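Local coordinates for protein type-2Aa cytolytic delta-endotoxin (Bacillus thuringiensis serovar kyushuensis, PDB 1CBY) that kills dipteran insect larvae by forming pores in the epithelial cell membrane of the midgut, and is made as an inactive dimeric protoxin, at residues T144-Q149 / T165-N170; L58-A63 / N85-S90; K116-V121 / L187-E192; L122-N127 / A219-Q224. All blocks are in the same frame, centred on the assembly; numbering follows the deposited sequence.

Interaction 1: residues T144-Q149 / T165-N170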
loop_
_atom_site.group_PDB
_atom_site.type_symbol
_atom_site.label_atom_id
_atom_site.label_comp_id
_atom_site.label_asym_id
_atom_site.label_seq_id
_atom_site.Cartn_x
_atom_site.Cartn_y
_atom_site.Cartn_z
ATOM N N THR A 144 14.356 -1.140 0.848
ATOM C CA THR A 144 14.346 -1.910 -0.395
ATOM C C THR A 144 13.294 -1.394 -1.370
ATOM O O THR A 144 12.352 -0.696 -0.982
ATOM C CB THR A 144 14.105 -3.446 -0.144
ATOM O OG1 THR A 144 12.914 -3.644 0.632
ATOM C CG2 THR A 144 15.288 -4.076 0.582
ATOM N N ASN A 145 13.466 -1.745 -2.640
ATOM C CA ASN A 145 12.552 -1.334 -3.696
ATOM C C ASN A 145 12.442 0.176 -3.812
ATOM O O ASN A 145 11.398 0.704 -4.198
ATOM C CB ASN A 145 11.171 -1.960 -3.499
ATOM C CG ASN A 145 11.158 -3.441 -3.809
ATOM O OD1 ASN A 145 11.887 -3.914 -4.683
ATOM N ND2 ASN A 145 10.326 -4.186 -3.094
ATOM N N LEU A 146 13.542 0.863 -3.518
ATOM C CA LEU A 146 13.591 2.314 -3.593
ATOM C C LEU A 146 13.492 2.762 -5.045
ATOM O O LEU A 146 13.046 3.870 -5.332
ATOM C CB LEU A 146 14.870 2.846 -2.954
ATOM C CG LEU A 146 14.938 2.717 -1.431
ATOM C CD1 LEU A 146 16.238 3.322 -0.926
ATOM C CD2 LEU A 146 13.747 3.415 -0.798
ATOM N N ASP A 147 13.861 1.872 -5.960
ATOM C CA ASP A 147 13.796 2.158 -7.390
ATOM C C ASP A 147 12.357 2.440 -7.831
ATOM O O ASP A 147 12.122 3.194 -8.775
ATOM C CB ASP A 147 14.358 0.976 -8.187
ATOM C CG ASP A 147 13.566 -0.297 -7.984
ATOM O OD1 ASP A 147 13.241 -0.612 -6.825
ATOM O OD2 ASP A 147 13.262 -0.984 -8.980
ATOM N N THR A 148 11.401 1.842 -7.130
ATOM C CA THR A 148 9.987 2.010 -7.436
ATOM C C THR A 148 9.414 3.183 -6.642
ATOM O O THR A 148 8.230 3.491 -6.741
ATOM C CB THR A 148 9.195 0.727 -7.078
ATOM O OG1 THR A 148 9.958 -0.433 -7.442
ATOM C CG2 THR A 148 7.884 0.683 -7.833
ATOM N N GLN A 149 10.256 3.832 -5.846
ATOM C CA GLN A 149 9.811 4.956 -5.031
ATOM C C GLN A 149 10.542 6.246 -5.373
ATOM O O GLN A 149 10.513 7.216 -4.601
ATOM C CB GLN A 149 10.028 4.649 -3.558
ATOM C CG GLN A 149 9.325 3.416 -3.063
ATOM C CD GLN A 149 9.617 3.180 -1.609
ATOM O OE1 GLN A 149 9.379 4.049 -0.774
ATOM N NE2 GLN A 149 10.176 2.022 -1.301
ATOM N N THR A 165 25.315 7.376 0.236
ATOM C CA THR A 165 23.968 7.717 -0.200
ATOM C C THR A 165 23.141 7.989 1.055
ATOM O O THR A 165 23.069 7.146 1.952
ATOM C CB THR A 165 23.331 6.562 -0.993
ATOM O OG1 THR A 165 24.097 6.312 -2.178
ATOM C CG2 THR A 165 21.900 6.903 -1.383
ATOM N N SER A 166 22.551 9.174 1.132
ATOM C CA SER A 166 21.737 9.546 2.281
ATOM C C SER A 166 20.349 9.945 1.822
ATOM O O SER A 166 20.161 10.319 0.663
ATOM C CB SER A 166 22.378 10.714 3.023
ATOM O OG SER A 166 23.645 10.347 3.535
ATOM N N TYR A 167 19.373 9.836 2.716
ATOM C CA TYR A 167 18.004 10.208 2.385
ATOM C C TYR A 167 17.087 10.282 3.596
ATOM O O TYR A 167 17.405 9.768 4.667
ATOM C CB TYR A 167 17.406 9.273 1.318
ATOM C CG TYR A 167 17.385 7.793 1.664
ATOM C CD1 TYR A 167 16.315 7.234 2.366
ATOM C CD2 TYR A 167 18.416 6.944 1.253
ATOM C CE1 TYR A 167 16.271 5.873 2.647
ATOM C CE2 TYR A 167 18.381 5.580 1.528
ATOM C CZ TYR A 167 17.305 5.051 2.227
ATOM O OH TYR A 167 17.261 3.701 2.501
ATOM N N TYR A 168 15.974 10.980 3.428
ATOM C CA TYR A 168 14.983 11.120 4.476
ATOM C C TYR A 168 13.794 10.293 4.036
ATOM O O TYR A 168 13.471 10.256 2.847
ATOM C CB TYR A 168 14.565 12.580 4.621
ATOM C CG TYR A 168 15.672 13.492 5.090
ATOM C CD1 TYR A 168 16.562 13.088 6.082
ATOM C CD2 TYR A 168 15.818 14.772 4.560
ATOM C CE1 TYR A 168 17.565 13.935 6.536
ATOM C CE2 TYR A 168 16.819 15.626 5.008
ATOM C CZ TYR A 168 17.686 15.202 5.996
ATOM O OH TYR A 168 18.665 16.048 6.463
ATOM N N TYR A 169 13.168 9.599 4.978
ATOM C CA TYR A 169 12.004 8.785 4.666
ATOM C C TYR A 169 10.973 9.044 5.750
ATOM O O TYR A 169 11.225 8.789 6.923
ATOM C CB TYR A 169 12.393 7.316 4.622
ATOM C CG TYR A 169 11.440 6.461 3.827
ATOM C CD1 TYR A 169 10.179 6.138 4.327
ATOM C CD2 TYR A 169 11.804 5.956 2.581
ATOM C CE1 TYR A 169 9.303 5.328 3.605
ATOM C CE2 TYR A 169 10.931 5.145 1.852
ATOM C CZ TYR A 169 9.686 4.837 2.375
ATOM O OH TYR A 169 8.833 4.024 1.677
ATOM N N ASN A 170 9.827 9.586 5.355
ATOM C CA ASN A 170 8.769 9.914 6.301
ATOM C C ASN A 170 7.611 8.942 6.178
ATOM O O ASN A 170 7.104 8.694 5.078
ATOM C CB ASN A 170 8.270 11.337 6.067
ATOM C CG ASN A 170 9.394 12.357 6.056
ATOM O OD1 ASN A 170 10.315 12.296 6.875
ATOM N ND2 ASN A 170 9.327 13.297 5.121
#

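Interaction 2: residues L58-A63 / N85-S90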
loop_
_atom_site.group_PDB
_atom_site.type_symbol
_atom_site.label_atom_id
_atom_site.label_comp_id
_atom_site.label_asym_id
_atom_site.label_seq_id
_atom_site.Cartn_x
_atom_site.Cartn_y
_atom_site.Cartn_z
ATOM N N LEU A 58 -7.118 11.400 9.261
ATOM C CA LEU A 58 -6.661 12.306 8.220
ATOM C C LEU A 58 -6.292 13.662 8.818
ATOM O O LEU A 58 -5.303 14.282 8.413
ATOM C CB LEU A 58 -7.745 12.444 7.150
ATOM C CG LEU A 58 -7.294 12.566 5.693
ATOM C CD1 LEU A 58 -6.122 11.638 5.396
ATOM C CD2 LEU A 58 -8.466 12.250 4.785
ATOM N N HIS A 59 -7.067 14.110 9.799
ATOM C CA HIS A 59 -6.790 15.376 10.458
ATOM C C HIS A 59 -5.445 15.301 11.163
ATOM O O HIS A 59 -4.581 16.157 10.966
ATOM C CB HIS A 59 -7.883 15.709 11.468
ATOM C CG HIS A 59 -9.042 16.445 10.876
ATOM N ND1 HIS A 59 -9.732 15.955 9.797
ATOM C CD2 HIS A 59 -9.561 17.647 11.235
ATOM C CE1 HIS A 59 -10.651 16.861 9.520
ATOM N NE2 HIS A 59 -10.586 17.904 10.363
ATOM N N LEU A 60 -5.260 14.252 11.959
ATOM C CA LEU A 60 -4.018 14.045 12.697
ATOM C C LEU A 60 -2.829 13.937 11.748
ATOM O O LEU A 60 -1.761 14.495 12.010
ATOM C CB LEU A 60 -4.131 12.794 13.576
ATOM C CG LEU A 60 -5.007 12.950 14.825
ATOM C CD1 LEU A 60 -5.592 11.618 15.265
ATOM C CD2 LEU A 60 -4.190 13.580 15.935
ATOM N N ALA A 61 -3.028 13.251 10.630
ATOM C CA ALA A 61 -1.970 13.095 9.640
ATOM C C ALA A 61 -1.535 14.466 9.105
ATOM O O ALA A 61 -0.352 14.815 9.158
ATOM C CB ALA A 61 -2.449 12.210 8.498
ATOM N N ASN A 62 -2.503 15.252 8.633
ATOM C CA ASN A 62 -2.235 16.583 8.090
ATOM C C ASN A 62 -1.566 17.507 9.086
ATOM O O ASN A 62 -0.690 18.288 8.713
ATOM C CB ASN A 62 -3.517 17.246 7.589
ATOM C CG ASN A 62 -4.069 16.585 6.350
ATOM O OD1 ASN A 62 -3.432 15.707 5.756
ATOM N ND2 ASN A 62 -5.263 16.999 5.949
ATOM N N ALA A 63 -1.982 17.433 10.347
ATOM C CA ALA A 63 -1.408 18.280 11.384
ATOM C C ALA A 63 0.090 18.059 11.497
ATOM O O ALA A 63 0.848 19.002 11.716
ATOM C CB ALA A 63 -2.078 18.019 12.719
ATOM N N ASN A 85 1.729 18.659 21.446
ATOM C CA ASN A 85 1.157 19.255 22.647
ATOM C C ASN A 85 0.073 20.288 22.368
ATOM O O ASN A 85 -0.369 20.984 23.282
ATOM C CB ASN A 85 2.259 19.872 23.514
ATOM C CG ASN A 85 3.156 18.824 24.152
ATOM O OD1 ASN A 85 4.380 18.953 24.157
ATOM N ND2 ASN A 85 2.549 17.776 24.695
ATOM N N GLY A 86 -0.354 20.384 21.110
ATOM C CA GLY A 86 -1.390 21.333 20.744
ATOM C C GLY A 86 -2.667 20.660 20.265
ATOM O O GLY A 86 -3.713 21.308 20.151
ATOM N N ILE A 87 -2.582 19.369 19.953
ATOM C CA ILE A 87 -3.746 18.621 19.491
ATOM C C ILE A 87 -4.718 18.495 20.663
ATOM O O ILE A 87 -4.325 18.124 21.774
ATOM C CB ILE A 87 -3.369 17.195 19.017
ATOM C CG1 ILE A 87 -2.279 17.238 17.940
ATOM C CG2 ILE A 87 -4.603 16.479 18.497
ATOM C CD1 ILE A 87 -2.709 17.862 16.637
ATOM N N PRO A 88 -5.986 18.865 20.448
ATOM C CA PRO A 88 -6.981 18.772 21.521
ATOM C C PRO A 88 -7.394 17.340 21.857
ATOM O O PRO A 88 -7.524 16.497 20.966
ATOM C CB PRO A 88 -8.156 19.571 20.960
ATOM C CG PRO A 88 -8.019 19.380 19.480
ATOM C CD PRO A 88 -6.540 19.555 19.274
ATOM N N ASN A 89 -7.588 17.083 23.152
ATOM C CA ASN A 89 -8.017 15.782 23.682
ATOM C C ASN A 89 -7.094 14.623 23.331
ATOM O O ASN A 89 -7.546 13.572 22.870
ATOM C CB ASN A 89 -9.445 15.462 23.223
ATOM C CG ASN A 89 -10.390 16.632 23.405
ATOM O OD1 ASN A 89 -10.324 17.350 24.403
ATOM N ND2 ASN A 89 -11.252 16.853 22.423
ATOM N N SER A 90 -5.807 14.796 23.602
ATOM C CA SER A 90 -4.821 13.772 23.299
ATOM C C SER A 90 -3.735 13.729 24.364
ATOM O O SER A 90 -3.759 14.513 25.311
ATOM C CB SER A 90 -4.199 14.048 21.925
ATOM O OG SER A 90 -3.680 15.365 21.843
#

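Interaction 3: residues K116-V121 / L187-E192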
loop_
_atom_site.group_PDB
_atom_site.type_symbol
_atom_site.label_atom_id
_atom_site.label_comp_id
_atom_site.label_asym_id
_atom_site.label_seq_id
_atom_site.Cartn_x
_atom_site.Cartn_y
_atom_site.Cartn_z
ATOM N N LYS A 116 10.854 -3.942 16.324
ATOM C CA LYS A 116 10.814 -4.133 17.765
ATOM C C LYS A 116 10.852 -2.770 18.455
ATOM O O LYS A 116 10.202 -2.562 19.482
ATOM C CB LYS A 116 11.998 -4.999 18.201
ATOM C CG LYS A 116 11.847 -5.649 19.562
ATOM C CD LYS A 116 13.030 -6.559 19.848
ATOM C CE LYS A 116 12.829 -7.364 21.120
ATOM N NZ LYS A 116 12.762 -6.513 22.336
ATOM N N ILE A 117 11.610 -1.838 17.883
ATOM C CA ILE A 117 11.713 -0.492 18.437
ATOM C C ILE A 117 10.387 0.246 18.257
ATOM O O ILE A 117 9.968 1.006 19.129
ATOM C CB ILE A 117 12.863 0.296 17.784
ATOM C CG1 ILE A 117 14.189 -0.424 18.049
ATOM C CG2 ILE A 117 12.921 1.709 18.344
ATOM C CD1 ILE A 117 15.387 0.207 17.385
ATOM N N ILE A 118 9.725 0.013 17.130
ATOM C CA ILE A 118 8.430 0.634 16.861
ATOM C C ILE A 118 7.427 0.098 17.884
ATOM O O ILE A 118 6.702 0.866 18.517
ATOM C CB ILE A 118 7.937 0.308 15.427
ATOM C CG1 ILE A 118 8.814 1.022 14.399
ATOM C CG2 ILE A 118 6.474 0.708 15.246
ATOM C CD1 ILE A 118 8.438 0.712 12.980
ATOM N N GLN A 119 7.411 -1.223 18.055
ATOM C CA GLN A 119 6.519 -1.877 19.006
ATOM C C GLN A 119 6.666 -1.215 20.380
ATOM O O GLN A 119 5.675 -0.879 21.036
ATOM C CB GLN A 119 6.863 -3.368 19.103
ATOM C CG GLN A 119 5.964 -4.164 20.039
ATOM C CD GLN A 119 6.547 -5.517 20.404
ATOM O OE1 GLN A 119 7.684 -5.609 20.868
ATOM N NE2 GLN A 119 5.768 -6.573 20.208
ATOM N N GLU A 120 7.914 -1.001 20.783
ATOM C CA GLU A 120 8.223 -0.375 22.060
ATOM C C GLU A 120 7.676 1.052 22.120
ATOM O O GLU A 120 6.882 1.382 23.002
ATOM C CB GLU A 120 9.742 -0.377 22.285
ATOM C CG GLU A 120 10.199 0.145 23.647
ATOM C CD GLU A 120 9.751 -0.734 24.805
ATOM O OE1 GLU A 120 10.317 -1.837 24.975
ATOM O OE2 GLU A 120 8.837 -0.321 25.550
ATOM N N VAL A 121 8.067 1.877 21.151
ATOM C CA VAL A 121 7.640 3.274 21.088
ATOM C C VAL A 121 6.129 3.455 20.995
ATOM O O VAL A 121 5.582 4.418 21.532
ATOM C CB VAL A 121 8.339 4.015 19.917
ATOM C CG1 VAL A 121 7.765 5.427 19.742
ATOM C CG2 VAL A 121 9.835 4.088 20.183
ATOM N N LEU A 187 1.354 7.701 14.844
ATOM C CA LEU A 187 2.795 7.562 14.980
ATOM C C LEU A 187 3.594 8.170 13.821
ATOM O O LEU A 187 3.793 7.525 12.784
ATOM C CB LEU A 187 3.158 6.076 15.126
ATOM C CG LEU A 187 4.369 5.631 15.960
ATOM C CD1 LEU A 187 4.546 4.134 15.798
ATOM C CD2 LEU A 187 5.641 6.339 15.539
ATOM N N PRO A 188 3.978 9.453 13.944
ATOM C CA PRO A 188 4.765 10.119 12.900
ATOM C C PRO A 188 6.174 9.557 13.027
ATOM O O PRO A 188 6.831 9.747 14.053
ATOM C CB PRO A 188 4.732 11.587 13.337
ATOM C CG PRO A 188 3.441 11.699 14.048
ATOM C CD PRO A 188 3.452 10.444 14.891
ATOM N N LEU A 189 6.624 8.847 12.001
ATOM C CA LEU A 189 7.944 8.224 12.004
ATOM C C LEU A 189 8.822 8.719 10.854
ATOM O O LEU A 189 8.410 8.695 9.697
ATOM C CB LEU A 189 7.775 6.707 11.896
ATOM C CG LEU A 189 9.020 5.833 11.787
ATOM C CD1 LEU A 189 9.754 5.814 13.116
ATOM C CD2 LEU A 189 8.607 4.429 11.384
ATOM N N ALA A 190 10.041 9.139 11.165
ATOM C CA ALA A 190 10.955 9.616 10.135
ATOM C C ALA A 190 12.344 9.042 10.341
ATOM O O ALA A 190 12.899 9.098 11.442
ATOM C CB ALA A 190 11.009 11.130 10.134
ATOM N N PHE A 191 12.888 8.462 9.283
ATOM C CA PHE A 191 14.213 7.872 9.320
ATOM C C PHE A 191 15.204 8.721 8.534
ATOM O O PHE A 191 14.895 9.193 7.440
ATOM C CB PHE A 191 14.199 6.484 8.670
ATOM C CG PHE A 191 13.525 5.422 9.482
ATOM C CD1 PHE A 191 14.070 4.998 10.692
ATOM C CD2 PHE A 191 12.377 4.796 9.010
ATOM C CE1 PHE A 191 13.483 3.962 11.416
ATOM C CE2 PHE A 191 11.782 3.760 9.726
ATOM C CZ PHE A 191 12.338 3.342 10.932
ATOM N N GLU A 192 16.388 8.922 9.098
ATOM C CA GLU A 192 17.448 9.639 8.407
ATOM C C GLU A 192 18.434 8.519 8.114
ATOM O O GLU A 192 19.102 8.025 9.022
ATOM C CB GLU A 192 18.090 10.692 9.304
ATOM C CG GLU A 192 17.181 11.866 9.628
ATOM C CD GLU A 192 17.916 13.015 10.303
ATOM O OE1 GLU A 192 19.164 12.969 10.388
ATOM O OE2 GLU A 192 17.242 13.971 10.744
#

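Interaction 4: residues L122-N127 / A219-Q224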
loop_
_atom_site.group_PDB
_atom_site.type_symbol
_atom_site.label_atom_id
_atom_site.label_comp_id
_atom_site.label_asym_id
_atom_site.label_seq_id
_atom_site.Cartn_x
_atom_site.Cartn_y
_atom_site.Cartn_z
ATOM N N LEU A 122 5.458 2.518 20.333
ATOM C CA LEU A 122 4.009 2.572 20.166
ATOM C C LEU A 122 3.295 2.481 21.524
ATOM O O LEU A 122 2.241 3.088 21.724
ATOM C CB LEU A 122 3.553 1.454 19.216
ATOM C CG LEU A 122 2.088 1.391 18.771
ATOM C CD1 LEU A 122 1.640 2.714 18.192
ATOM C CD2 LEU A 122 1.914 0.288 17.749
ATOM N N GLY A 123 3.888 1.743 22.460
ATOM C CA GLY A 123 3.300 1.609 23.780
ATOM C C GLY A 123 2.090 0.697 23.807
ATOM O O GLY A 123 2.130 -0.379 24.401
ATOM N N LEU A 124 1.007 1.126 23.170
ATOM C CA LEU A 124 -0.214 0.335 23.119
ATOM C C LEU A 124 0.079 -0.984 22.412
ATOM O O LEU A 124 0.763 -1.004 21.389
ATOM C CB LEU A 124 -1.308 1.088 22.355
ATOM C CG LEU A 124 -1.715 2.507 22.777
ATOM C CD1 LEU A 124 -1.807 2.603 24.293
ATOM C CD2 LEU A 124 -0.725 3.528 22.246
ATOM N N VAL A 125 -0.410 -2.086 22.970
ATOM C CA VAL A 125 -0.194 -3.398 22.365
ATOM C C VAL A 125 -1.362 -3.725 21.443
ATOM O O VAL A 125 -2.505 -3.820 21.886
ATOM C CB VAL A 125 -0.002 -4.515 23.429
ATOM C CG1 VAL A 125 1.271 -4.264 24.222
ATOM C CG2 VAL A 125 -1.185 -4.578 24.371
ATOM N N ILE A 126 -1.075 -3.836 20.150
ATOM C CA ILE A 126 -2.106 -4.125 19.161
ATOM C C ILE A 126 -2.057 -5.593 18.773
ATOM O O ILE A 126 -0.983 -6.145 18.537
ATOM C CB ILE A 126 -1.921 -3.277 17.874
ATOM C CG1 ILE A 126 -1.803 -1.793 18.225
ATOM C CG2 ILE A 126 -3.083 -3.514 16.902
ATOM C CD1 ILE A 126 -3.013 -1.211 18.915
ATOM N N ASN A 127 -3.225 -6.223 18.702
ATOM C CA ASN A 127 -3.323 -7.628 18.325
ATOM C C ASN A 127 -3.888 -7.731 16.923
ATOM O O ASN A 127 -5.107 -7.668 16.730
ATOM C CB ASN A 127 -4.223 -8.397 19.295
ATOM C CG ASN A 127 -3.502 -8.795 20.557
ATOM O OD1 ASN A 127 -2.580 -9.609 20.525
ATOM N ND2 ASN A 127 -3.914 -8.220 21.679
ATOM N N ALA A 219 10.495 9.677 16.262
ATOM C CA ALA A 219 9.118 9.222 16.384
ATOM C C ALA A 219 8.483 9.569 17.718
ATOM O O ALA A 219 9.169 9.783 18.723
ATOM C CB ALA A 219 9.058 7.717 16.181
ATOM N N LEU A 220 7.158 9.619 17.714
ATOM C CA LEU A 220 6.395 9.895 18.915
ATOM C C LEU A 220 5.009 9.321 18.697
ATOM O O LEU A 220 4.492 9.347 17.578
ATOM C CB LEU A 220 6.312 11.396 19.201
ATOM C CG LEU A 220 5.336 12.274 18.420
ATOM C CD1 LEU A 220 5.159 13.582 19.154
ATOM C CD2 LEU A 220 5.841 12.514 17.010
ATOM N N THR A 221 4.448 8.724 19.743
ATOM C CA THR A 221 3.114 8.152 19.663
ATOM C C THR A 221 2.164 9.041 20.439
ATOM O O THR A 221 2.414 9.380 21.598
ATOM C CB THR A 221 3.068 6.734 20.237
ATOM O OG1 THR A 221 4.146 5.965 19.687
ATOM C CG2 THR A 221 1.748 6.074 19.878
ATOM N N LEU A 222 1.082 9.435 19.785
ATOM C CA LEU A 222 0.087 10.296 20.395
ATOM C C LEU A 222 -1.280 9.624 20.342
ATOM O O LEU A 222 -1.650 9.038 19.322
ATOM C CB LEU A 222 0.040 11.629 19.643
ATOM C CG LEU A 222 -1.004 12.642 20.105
ATOM C CD1 LEU A 222 -0.331 13.974 20.388
ATOM C CD2 LEU A 222 -2.095 12.783 19.056
ATOM N N VAL A 223 -1.995 9.643 21.458
ATOM C CA VAL A 223 -3.329 9.065 21.497
ATOM C C VAL A 223 -4.318 10.213 21.656
ATOM O O VAL A 223 -4.053 11.167 22.388
ATOM C CB VAL A 223 -3.510 8.044 22.655
ATOM C CG1 VAL A 223 -2.623 6.824 22.426
ATOM C CG2 VAL A 223 -3.221 8.694 24.005
ATOM N N GLN A 224 -5.420 10.151 20.918
ATOM C CA GLN A 224 -6.455 11.176 20.983
ATOM C C GLN A 224 -7.808 10.499 21.145
ATOM O O GLN A 224 -8.060 9.454 20.543
ATOM C CB GLN A 224 -6.459 12.017 19.714
ATOM C CG GLN A 224 -7.586 13.032 19.671
ATOM C CD GLN A 224 -7.651 13.762 18.353
ATOM O OE1 GLN A 224 -7.716 13.140 17.290
ATOM N NE2 GLN A 224 -7.625 15.086 18.407
#

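Interaction 1: residues T144-Q149 / T165-N170
Leu146 and Tyr169 mark the closest approach of the two backbones, with their CA atoms 10.6 Å apart, so residues 144-149 and 165-170 meet through side chains alone. The first segment is a loop with a short 3-10 turn at 146-148; the second is extended strand. From the strand, Tyr167 and Tyr169 both project toward the loop. Leu146 reaches between them: its CD1 lies obliquely by the phenol end of Tyr167, 3.8 Å from CZ, while CD2 sits at the edge of the Tyr169 ring, 4.2 Å from CE2. In the Cyt toxin fold, helices flank a mixed beta sheet, and here the loop after helix 129-141 is packed onto strand 165-175. The polar part of the contact is a hydrogen bond from Tyr169 OH to Gln149 OE1, at 2.5 Å; the same hydroxyl is also bonded to Asn44 OD1. Amide and ring planes stand 89° apart, and the hydroxyl is tilted 19° from the carbonyl plane. With CG anti to the backbone N (chi1 -158°), the Tyr169 ring extends toward the loop. Gln149 OE1 also accepts from Trp154 NE1, while its NE2 bonds Gly141 O and, weakly, Asn145 O, so both ends of the amide have partners, which would hold its rotation. The hydroxyl of Tyr167 is bonded to Thr142 O, and Asp147 of the loop forms a salt bridge with Lys140 of the second subunit.

Interaction 2: residues L58-A63 / N85-S90
Ile87 points into the side of helix 54-63, where Leu60 and Ala63 receive it. In this alpha/beta fold, with its sheet flanked by helices, the contact joins one of those helices to the loop leading from helix 77-84 into strand 90-102. The backbones come nearest at Leu60 and Ile87, whose CA atoms are 8.2 Å apart. Ile87 has the most surface buried, about 51 Å², and divides its two branches between the partners. Its CG2 branch lies 3.9 Å from Leu60 CD2, and its longer branch carries CD1 to within 4.0 Å of Ala63 CB. That division follows from the first torsion, which sets CG1 beside the backbone N (chi1 -55°) and CG2 anti to it. Leu60 and Ala63 are three residues apart, nearly one helical turn, so both lie along the side of the helix next to the loop; Ala63 points at it, while Leu60 leaves to the side and only its CD2 end comes closer. Beyond Ile87, Leu60 also rests on Leu222, Met184 and Val186 of the sheet, which places this apolar group between helix and sheet. Elsewhere on the helix, Asn62 OD1 is hydrogen-bonded by Lys29 of the second subunit. Within the loop, Ser90 OG donates to Ile87 O at 2.8 Å, approaching from above the carbonyl plane, 61° out of it.

Interaction 3: residues K116-V121 / L187-E192
Ile118 is the helix residue that reaches both leucines of the strand, its two branches parting at CB. CG2, the short branch, is anti to the backbone N and comes 4.0 Å from Leu187 CD1. The longer branch starts with CG1 beside the backbone N (chi1 -69°) and runs on extended, bringing the terminal CD1 to 4.0 Å from Leu189 CD2. One side chain thus spans two strand residues, i and i+2, on the same face of the sheet; it meets Leu187 obliquely and Leu189 at about a right angle. This is helix-on-sheet packing in the Cyt alpha/beta fold: helix 107-122 lies over strand 183-195, and within residues 116-121 and 187-192 the nearest CA atoms, those of Ile118 and Leu189, are 9.0 Å apart. Val121, one turn further along, also faces the strand, though more loosely, its CG1 standing 4.8 Å from Leu187 CD2. Further along the strand, Leu189 turns its other methyl, CD1, to a face of the Phe191 ring, 4.2 Å above its plane and offset toward the rim. Val135 and Ile139 of helix 129-141 also touch Ile118, while Leu187 and Leu189 touch Phe173 of the adjoining strand 165-175.

Interaction 4: residues L122-N127 / A219-Q224
Leu122 and Thr221 bring the two backbones to within 5.7 Å, CA to CA, where helix 107-122 ends and its following loop turns across strand 210-225. Thr221 fits against the last helical residue with both of its branches. OG1 of Thr221 is held beside the backbone N (chi1 -48°) and comes to 3.4 Å from Leu122 CA; its hydrogen bond goes to Val121 O, so a buried hydroxyl ties the strand to the final turn of the helix. The methyl CG2 of Thr221 lies 3.5 Å from Leu122 O and 3.8 Å from Leu122 CD1. Leu122 starts off away from the strand, and only its branched end folds back to reach this methyl. The chain then reverses at Gly123, whose positive phi (74°) and negative psi (-68°) form a classic gamma-turn, closed by the bond from Leu124 N to Leu122 O at 2.7 Å. After the turn Leu124 points at the strand. Its CD2 is the touching atom, 3.8 Å from Val223 CG1 and somewhat further from the Thr221 methyl. Thr221 and Val223, two residues apart, therefore share one face of the strand; Leu220 and Leu222 face the other way, onto helix 77-84. Leu187 and Val183 of strand 183-195 flank the two contact residues on their own face. A helix of one layer thus finishes on a sheet strand whose reverse side carries a helix of the other layer, the three-layer alpha/beta sandwich of the Cyt toxins.

Overall arrangement
Interactions 1, 3 and 4 hold helices or loops to one mixed sheet; interaction 2 joins a helix to the loop leading into strand 90-102. Interactions 3 and 4, centres about 10 Å apart, lie where helix 107-122 and its exit loop cover adjacent strands 183-195 and 210-225; their segments alternate along the chain. Interaction 1, nested inside the loops both close, joins interaction 3, about 17 Å away, through backbone pairing of strands 165-175 and 183-195. Interaction 2, first in the chain, meets interaction 4, at about 14 Å, through Pro88 and Gln224. Interactions 1 and 2, about 27 Å apart, both touch the second subunit of the inactive protoxin dimer; 3 and 4 lie within one monomer.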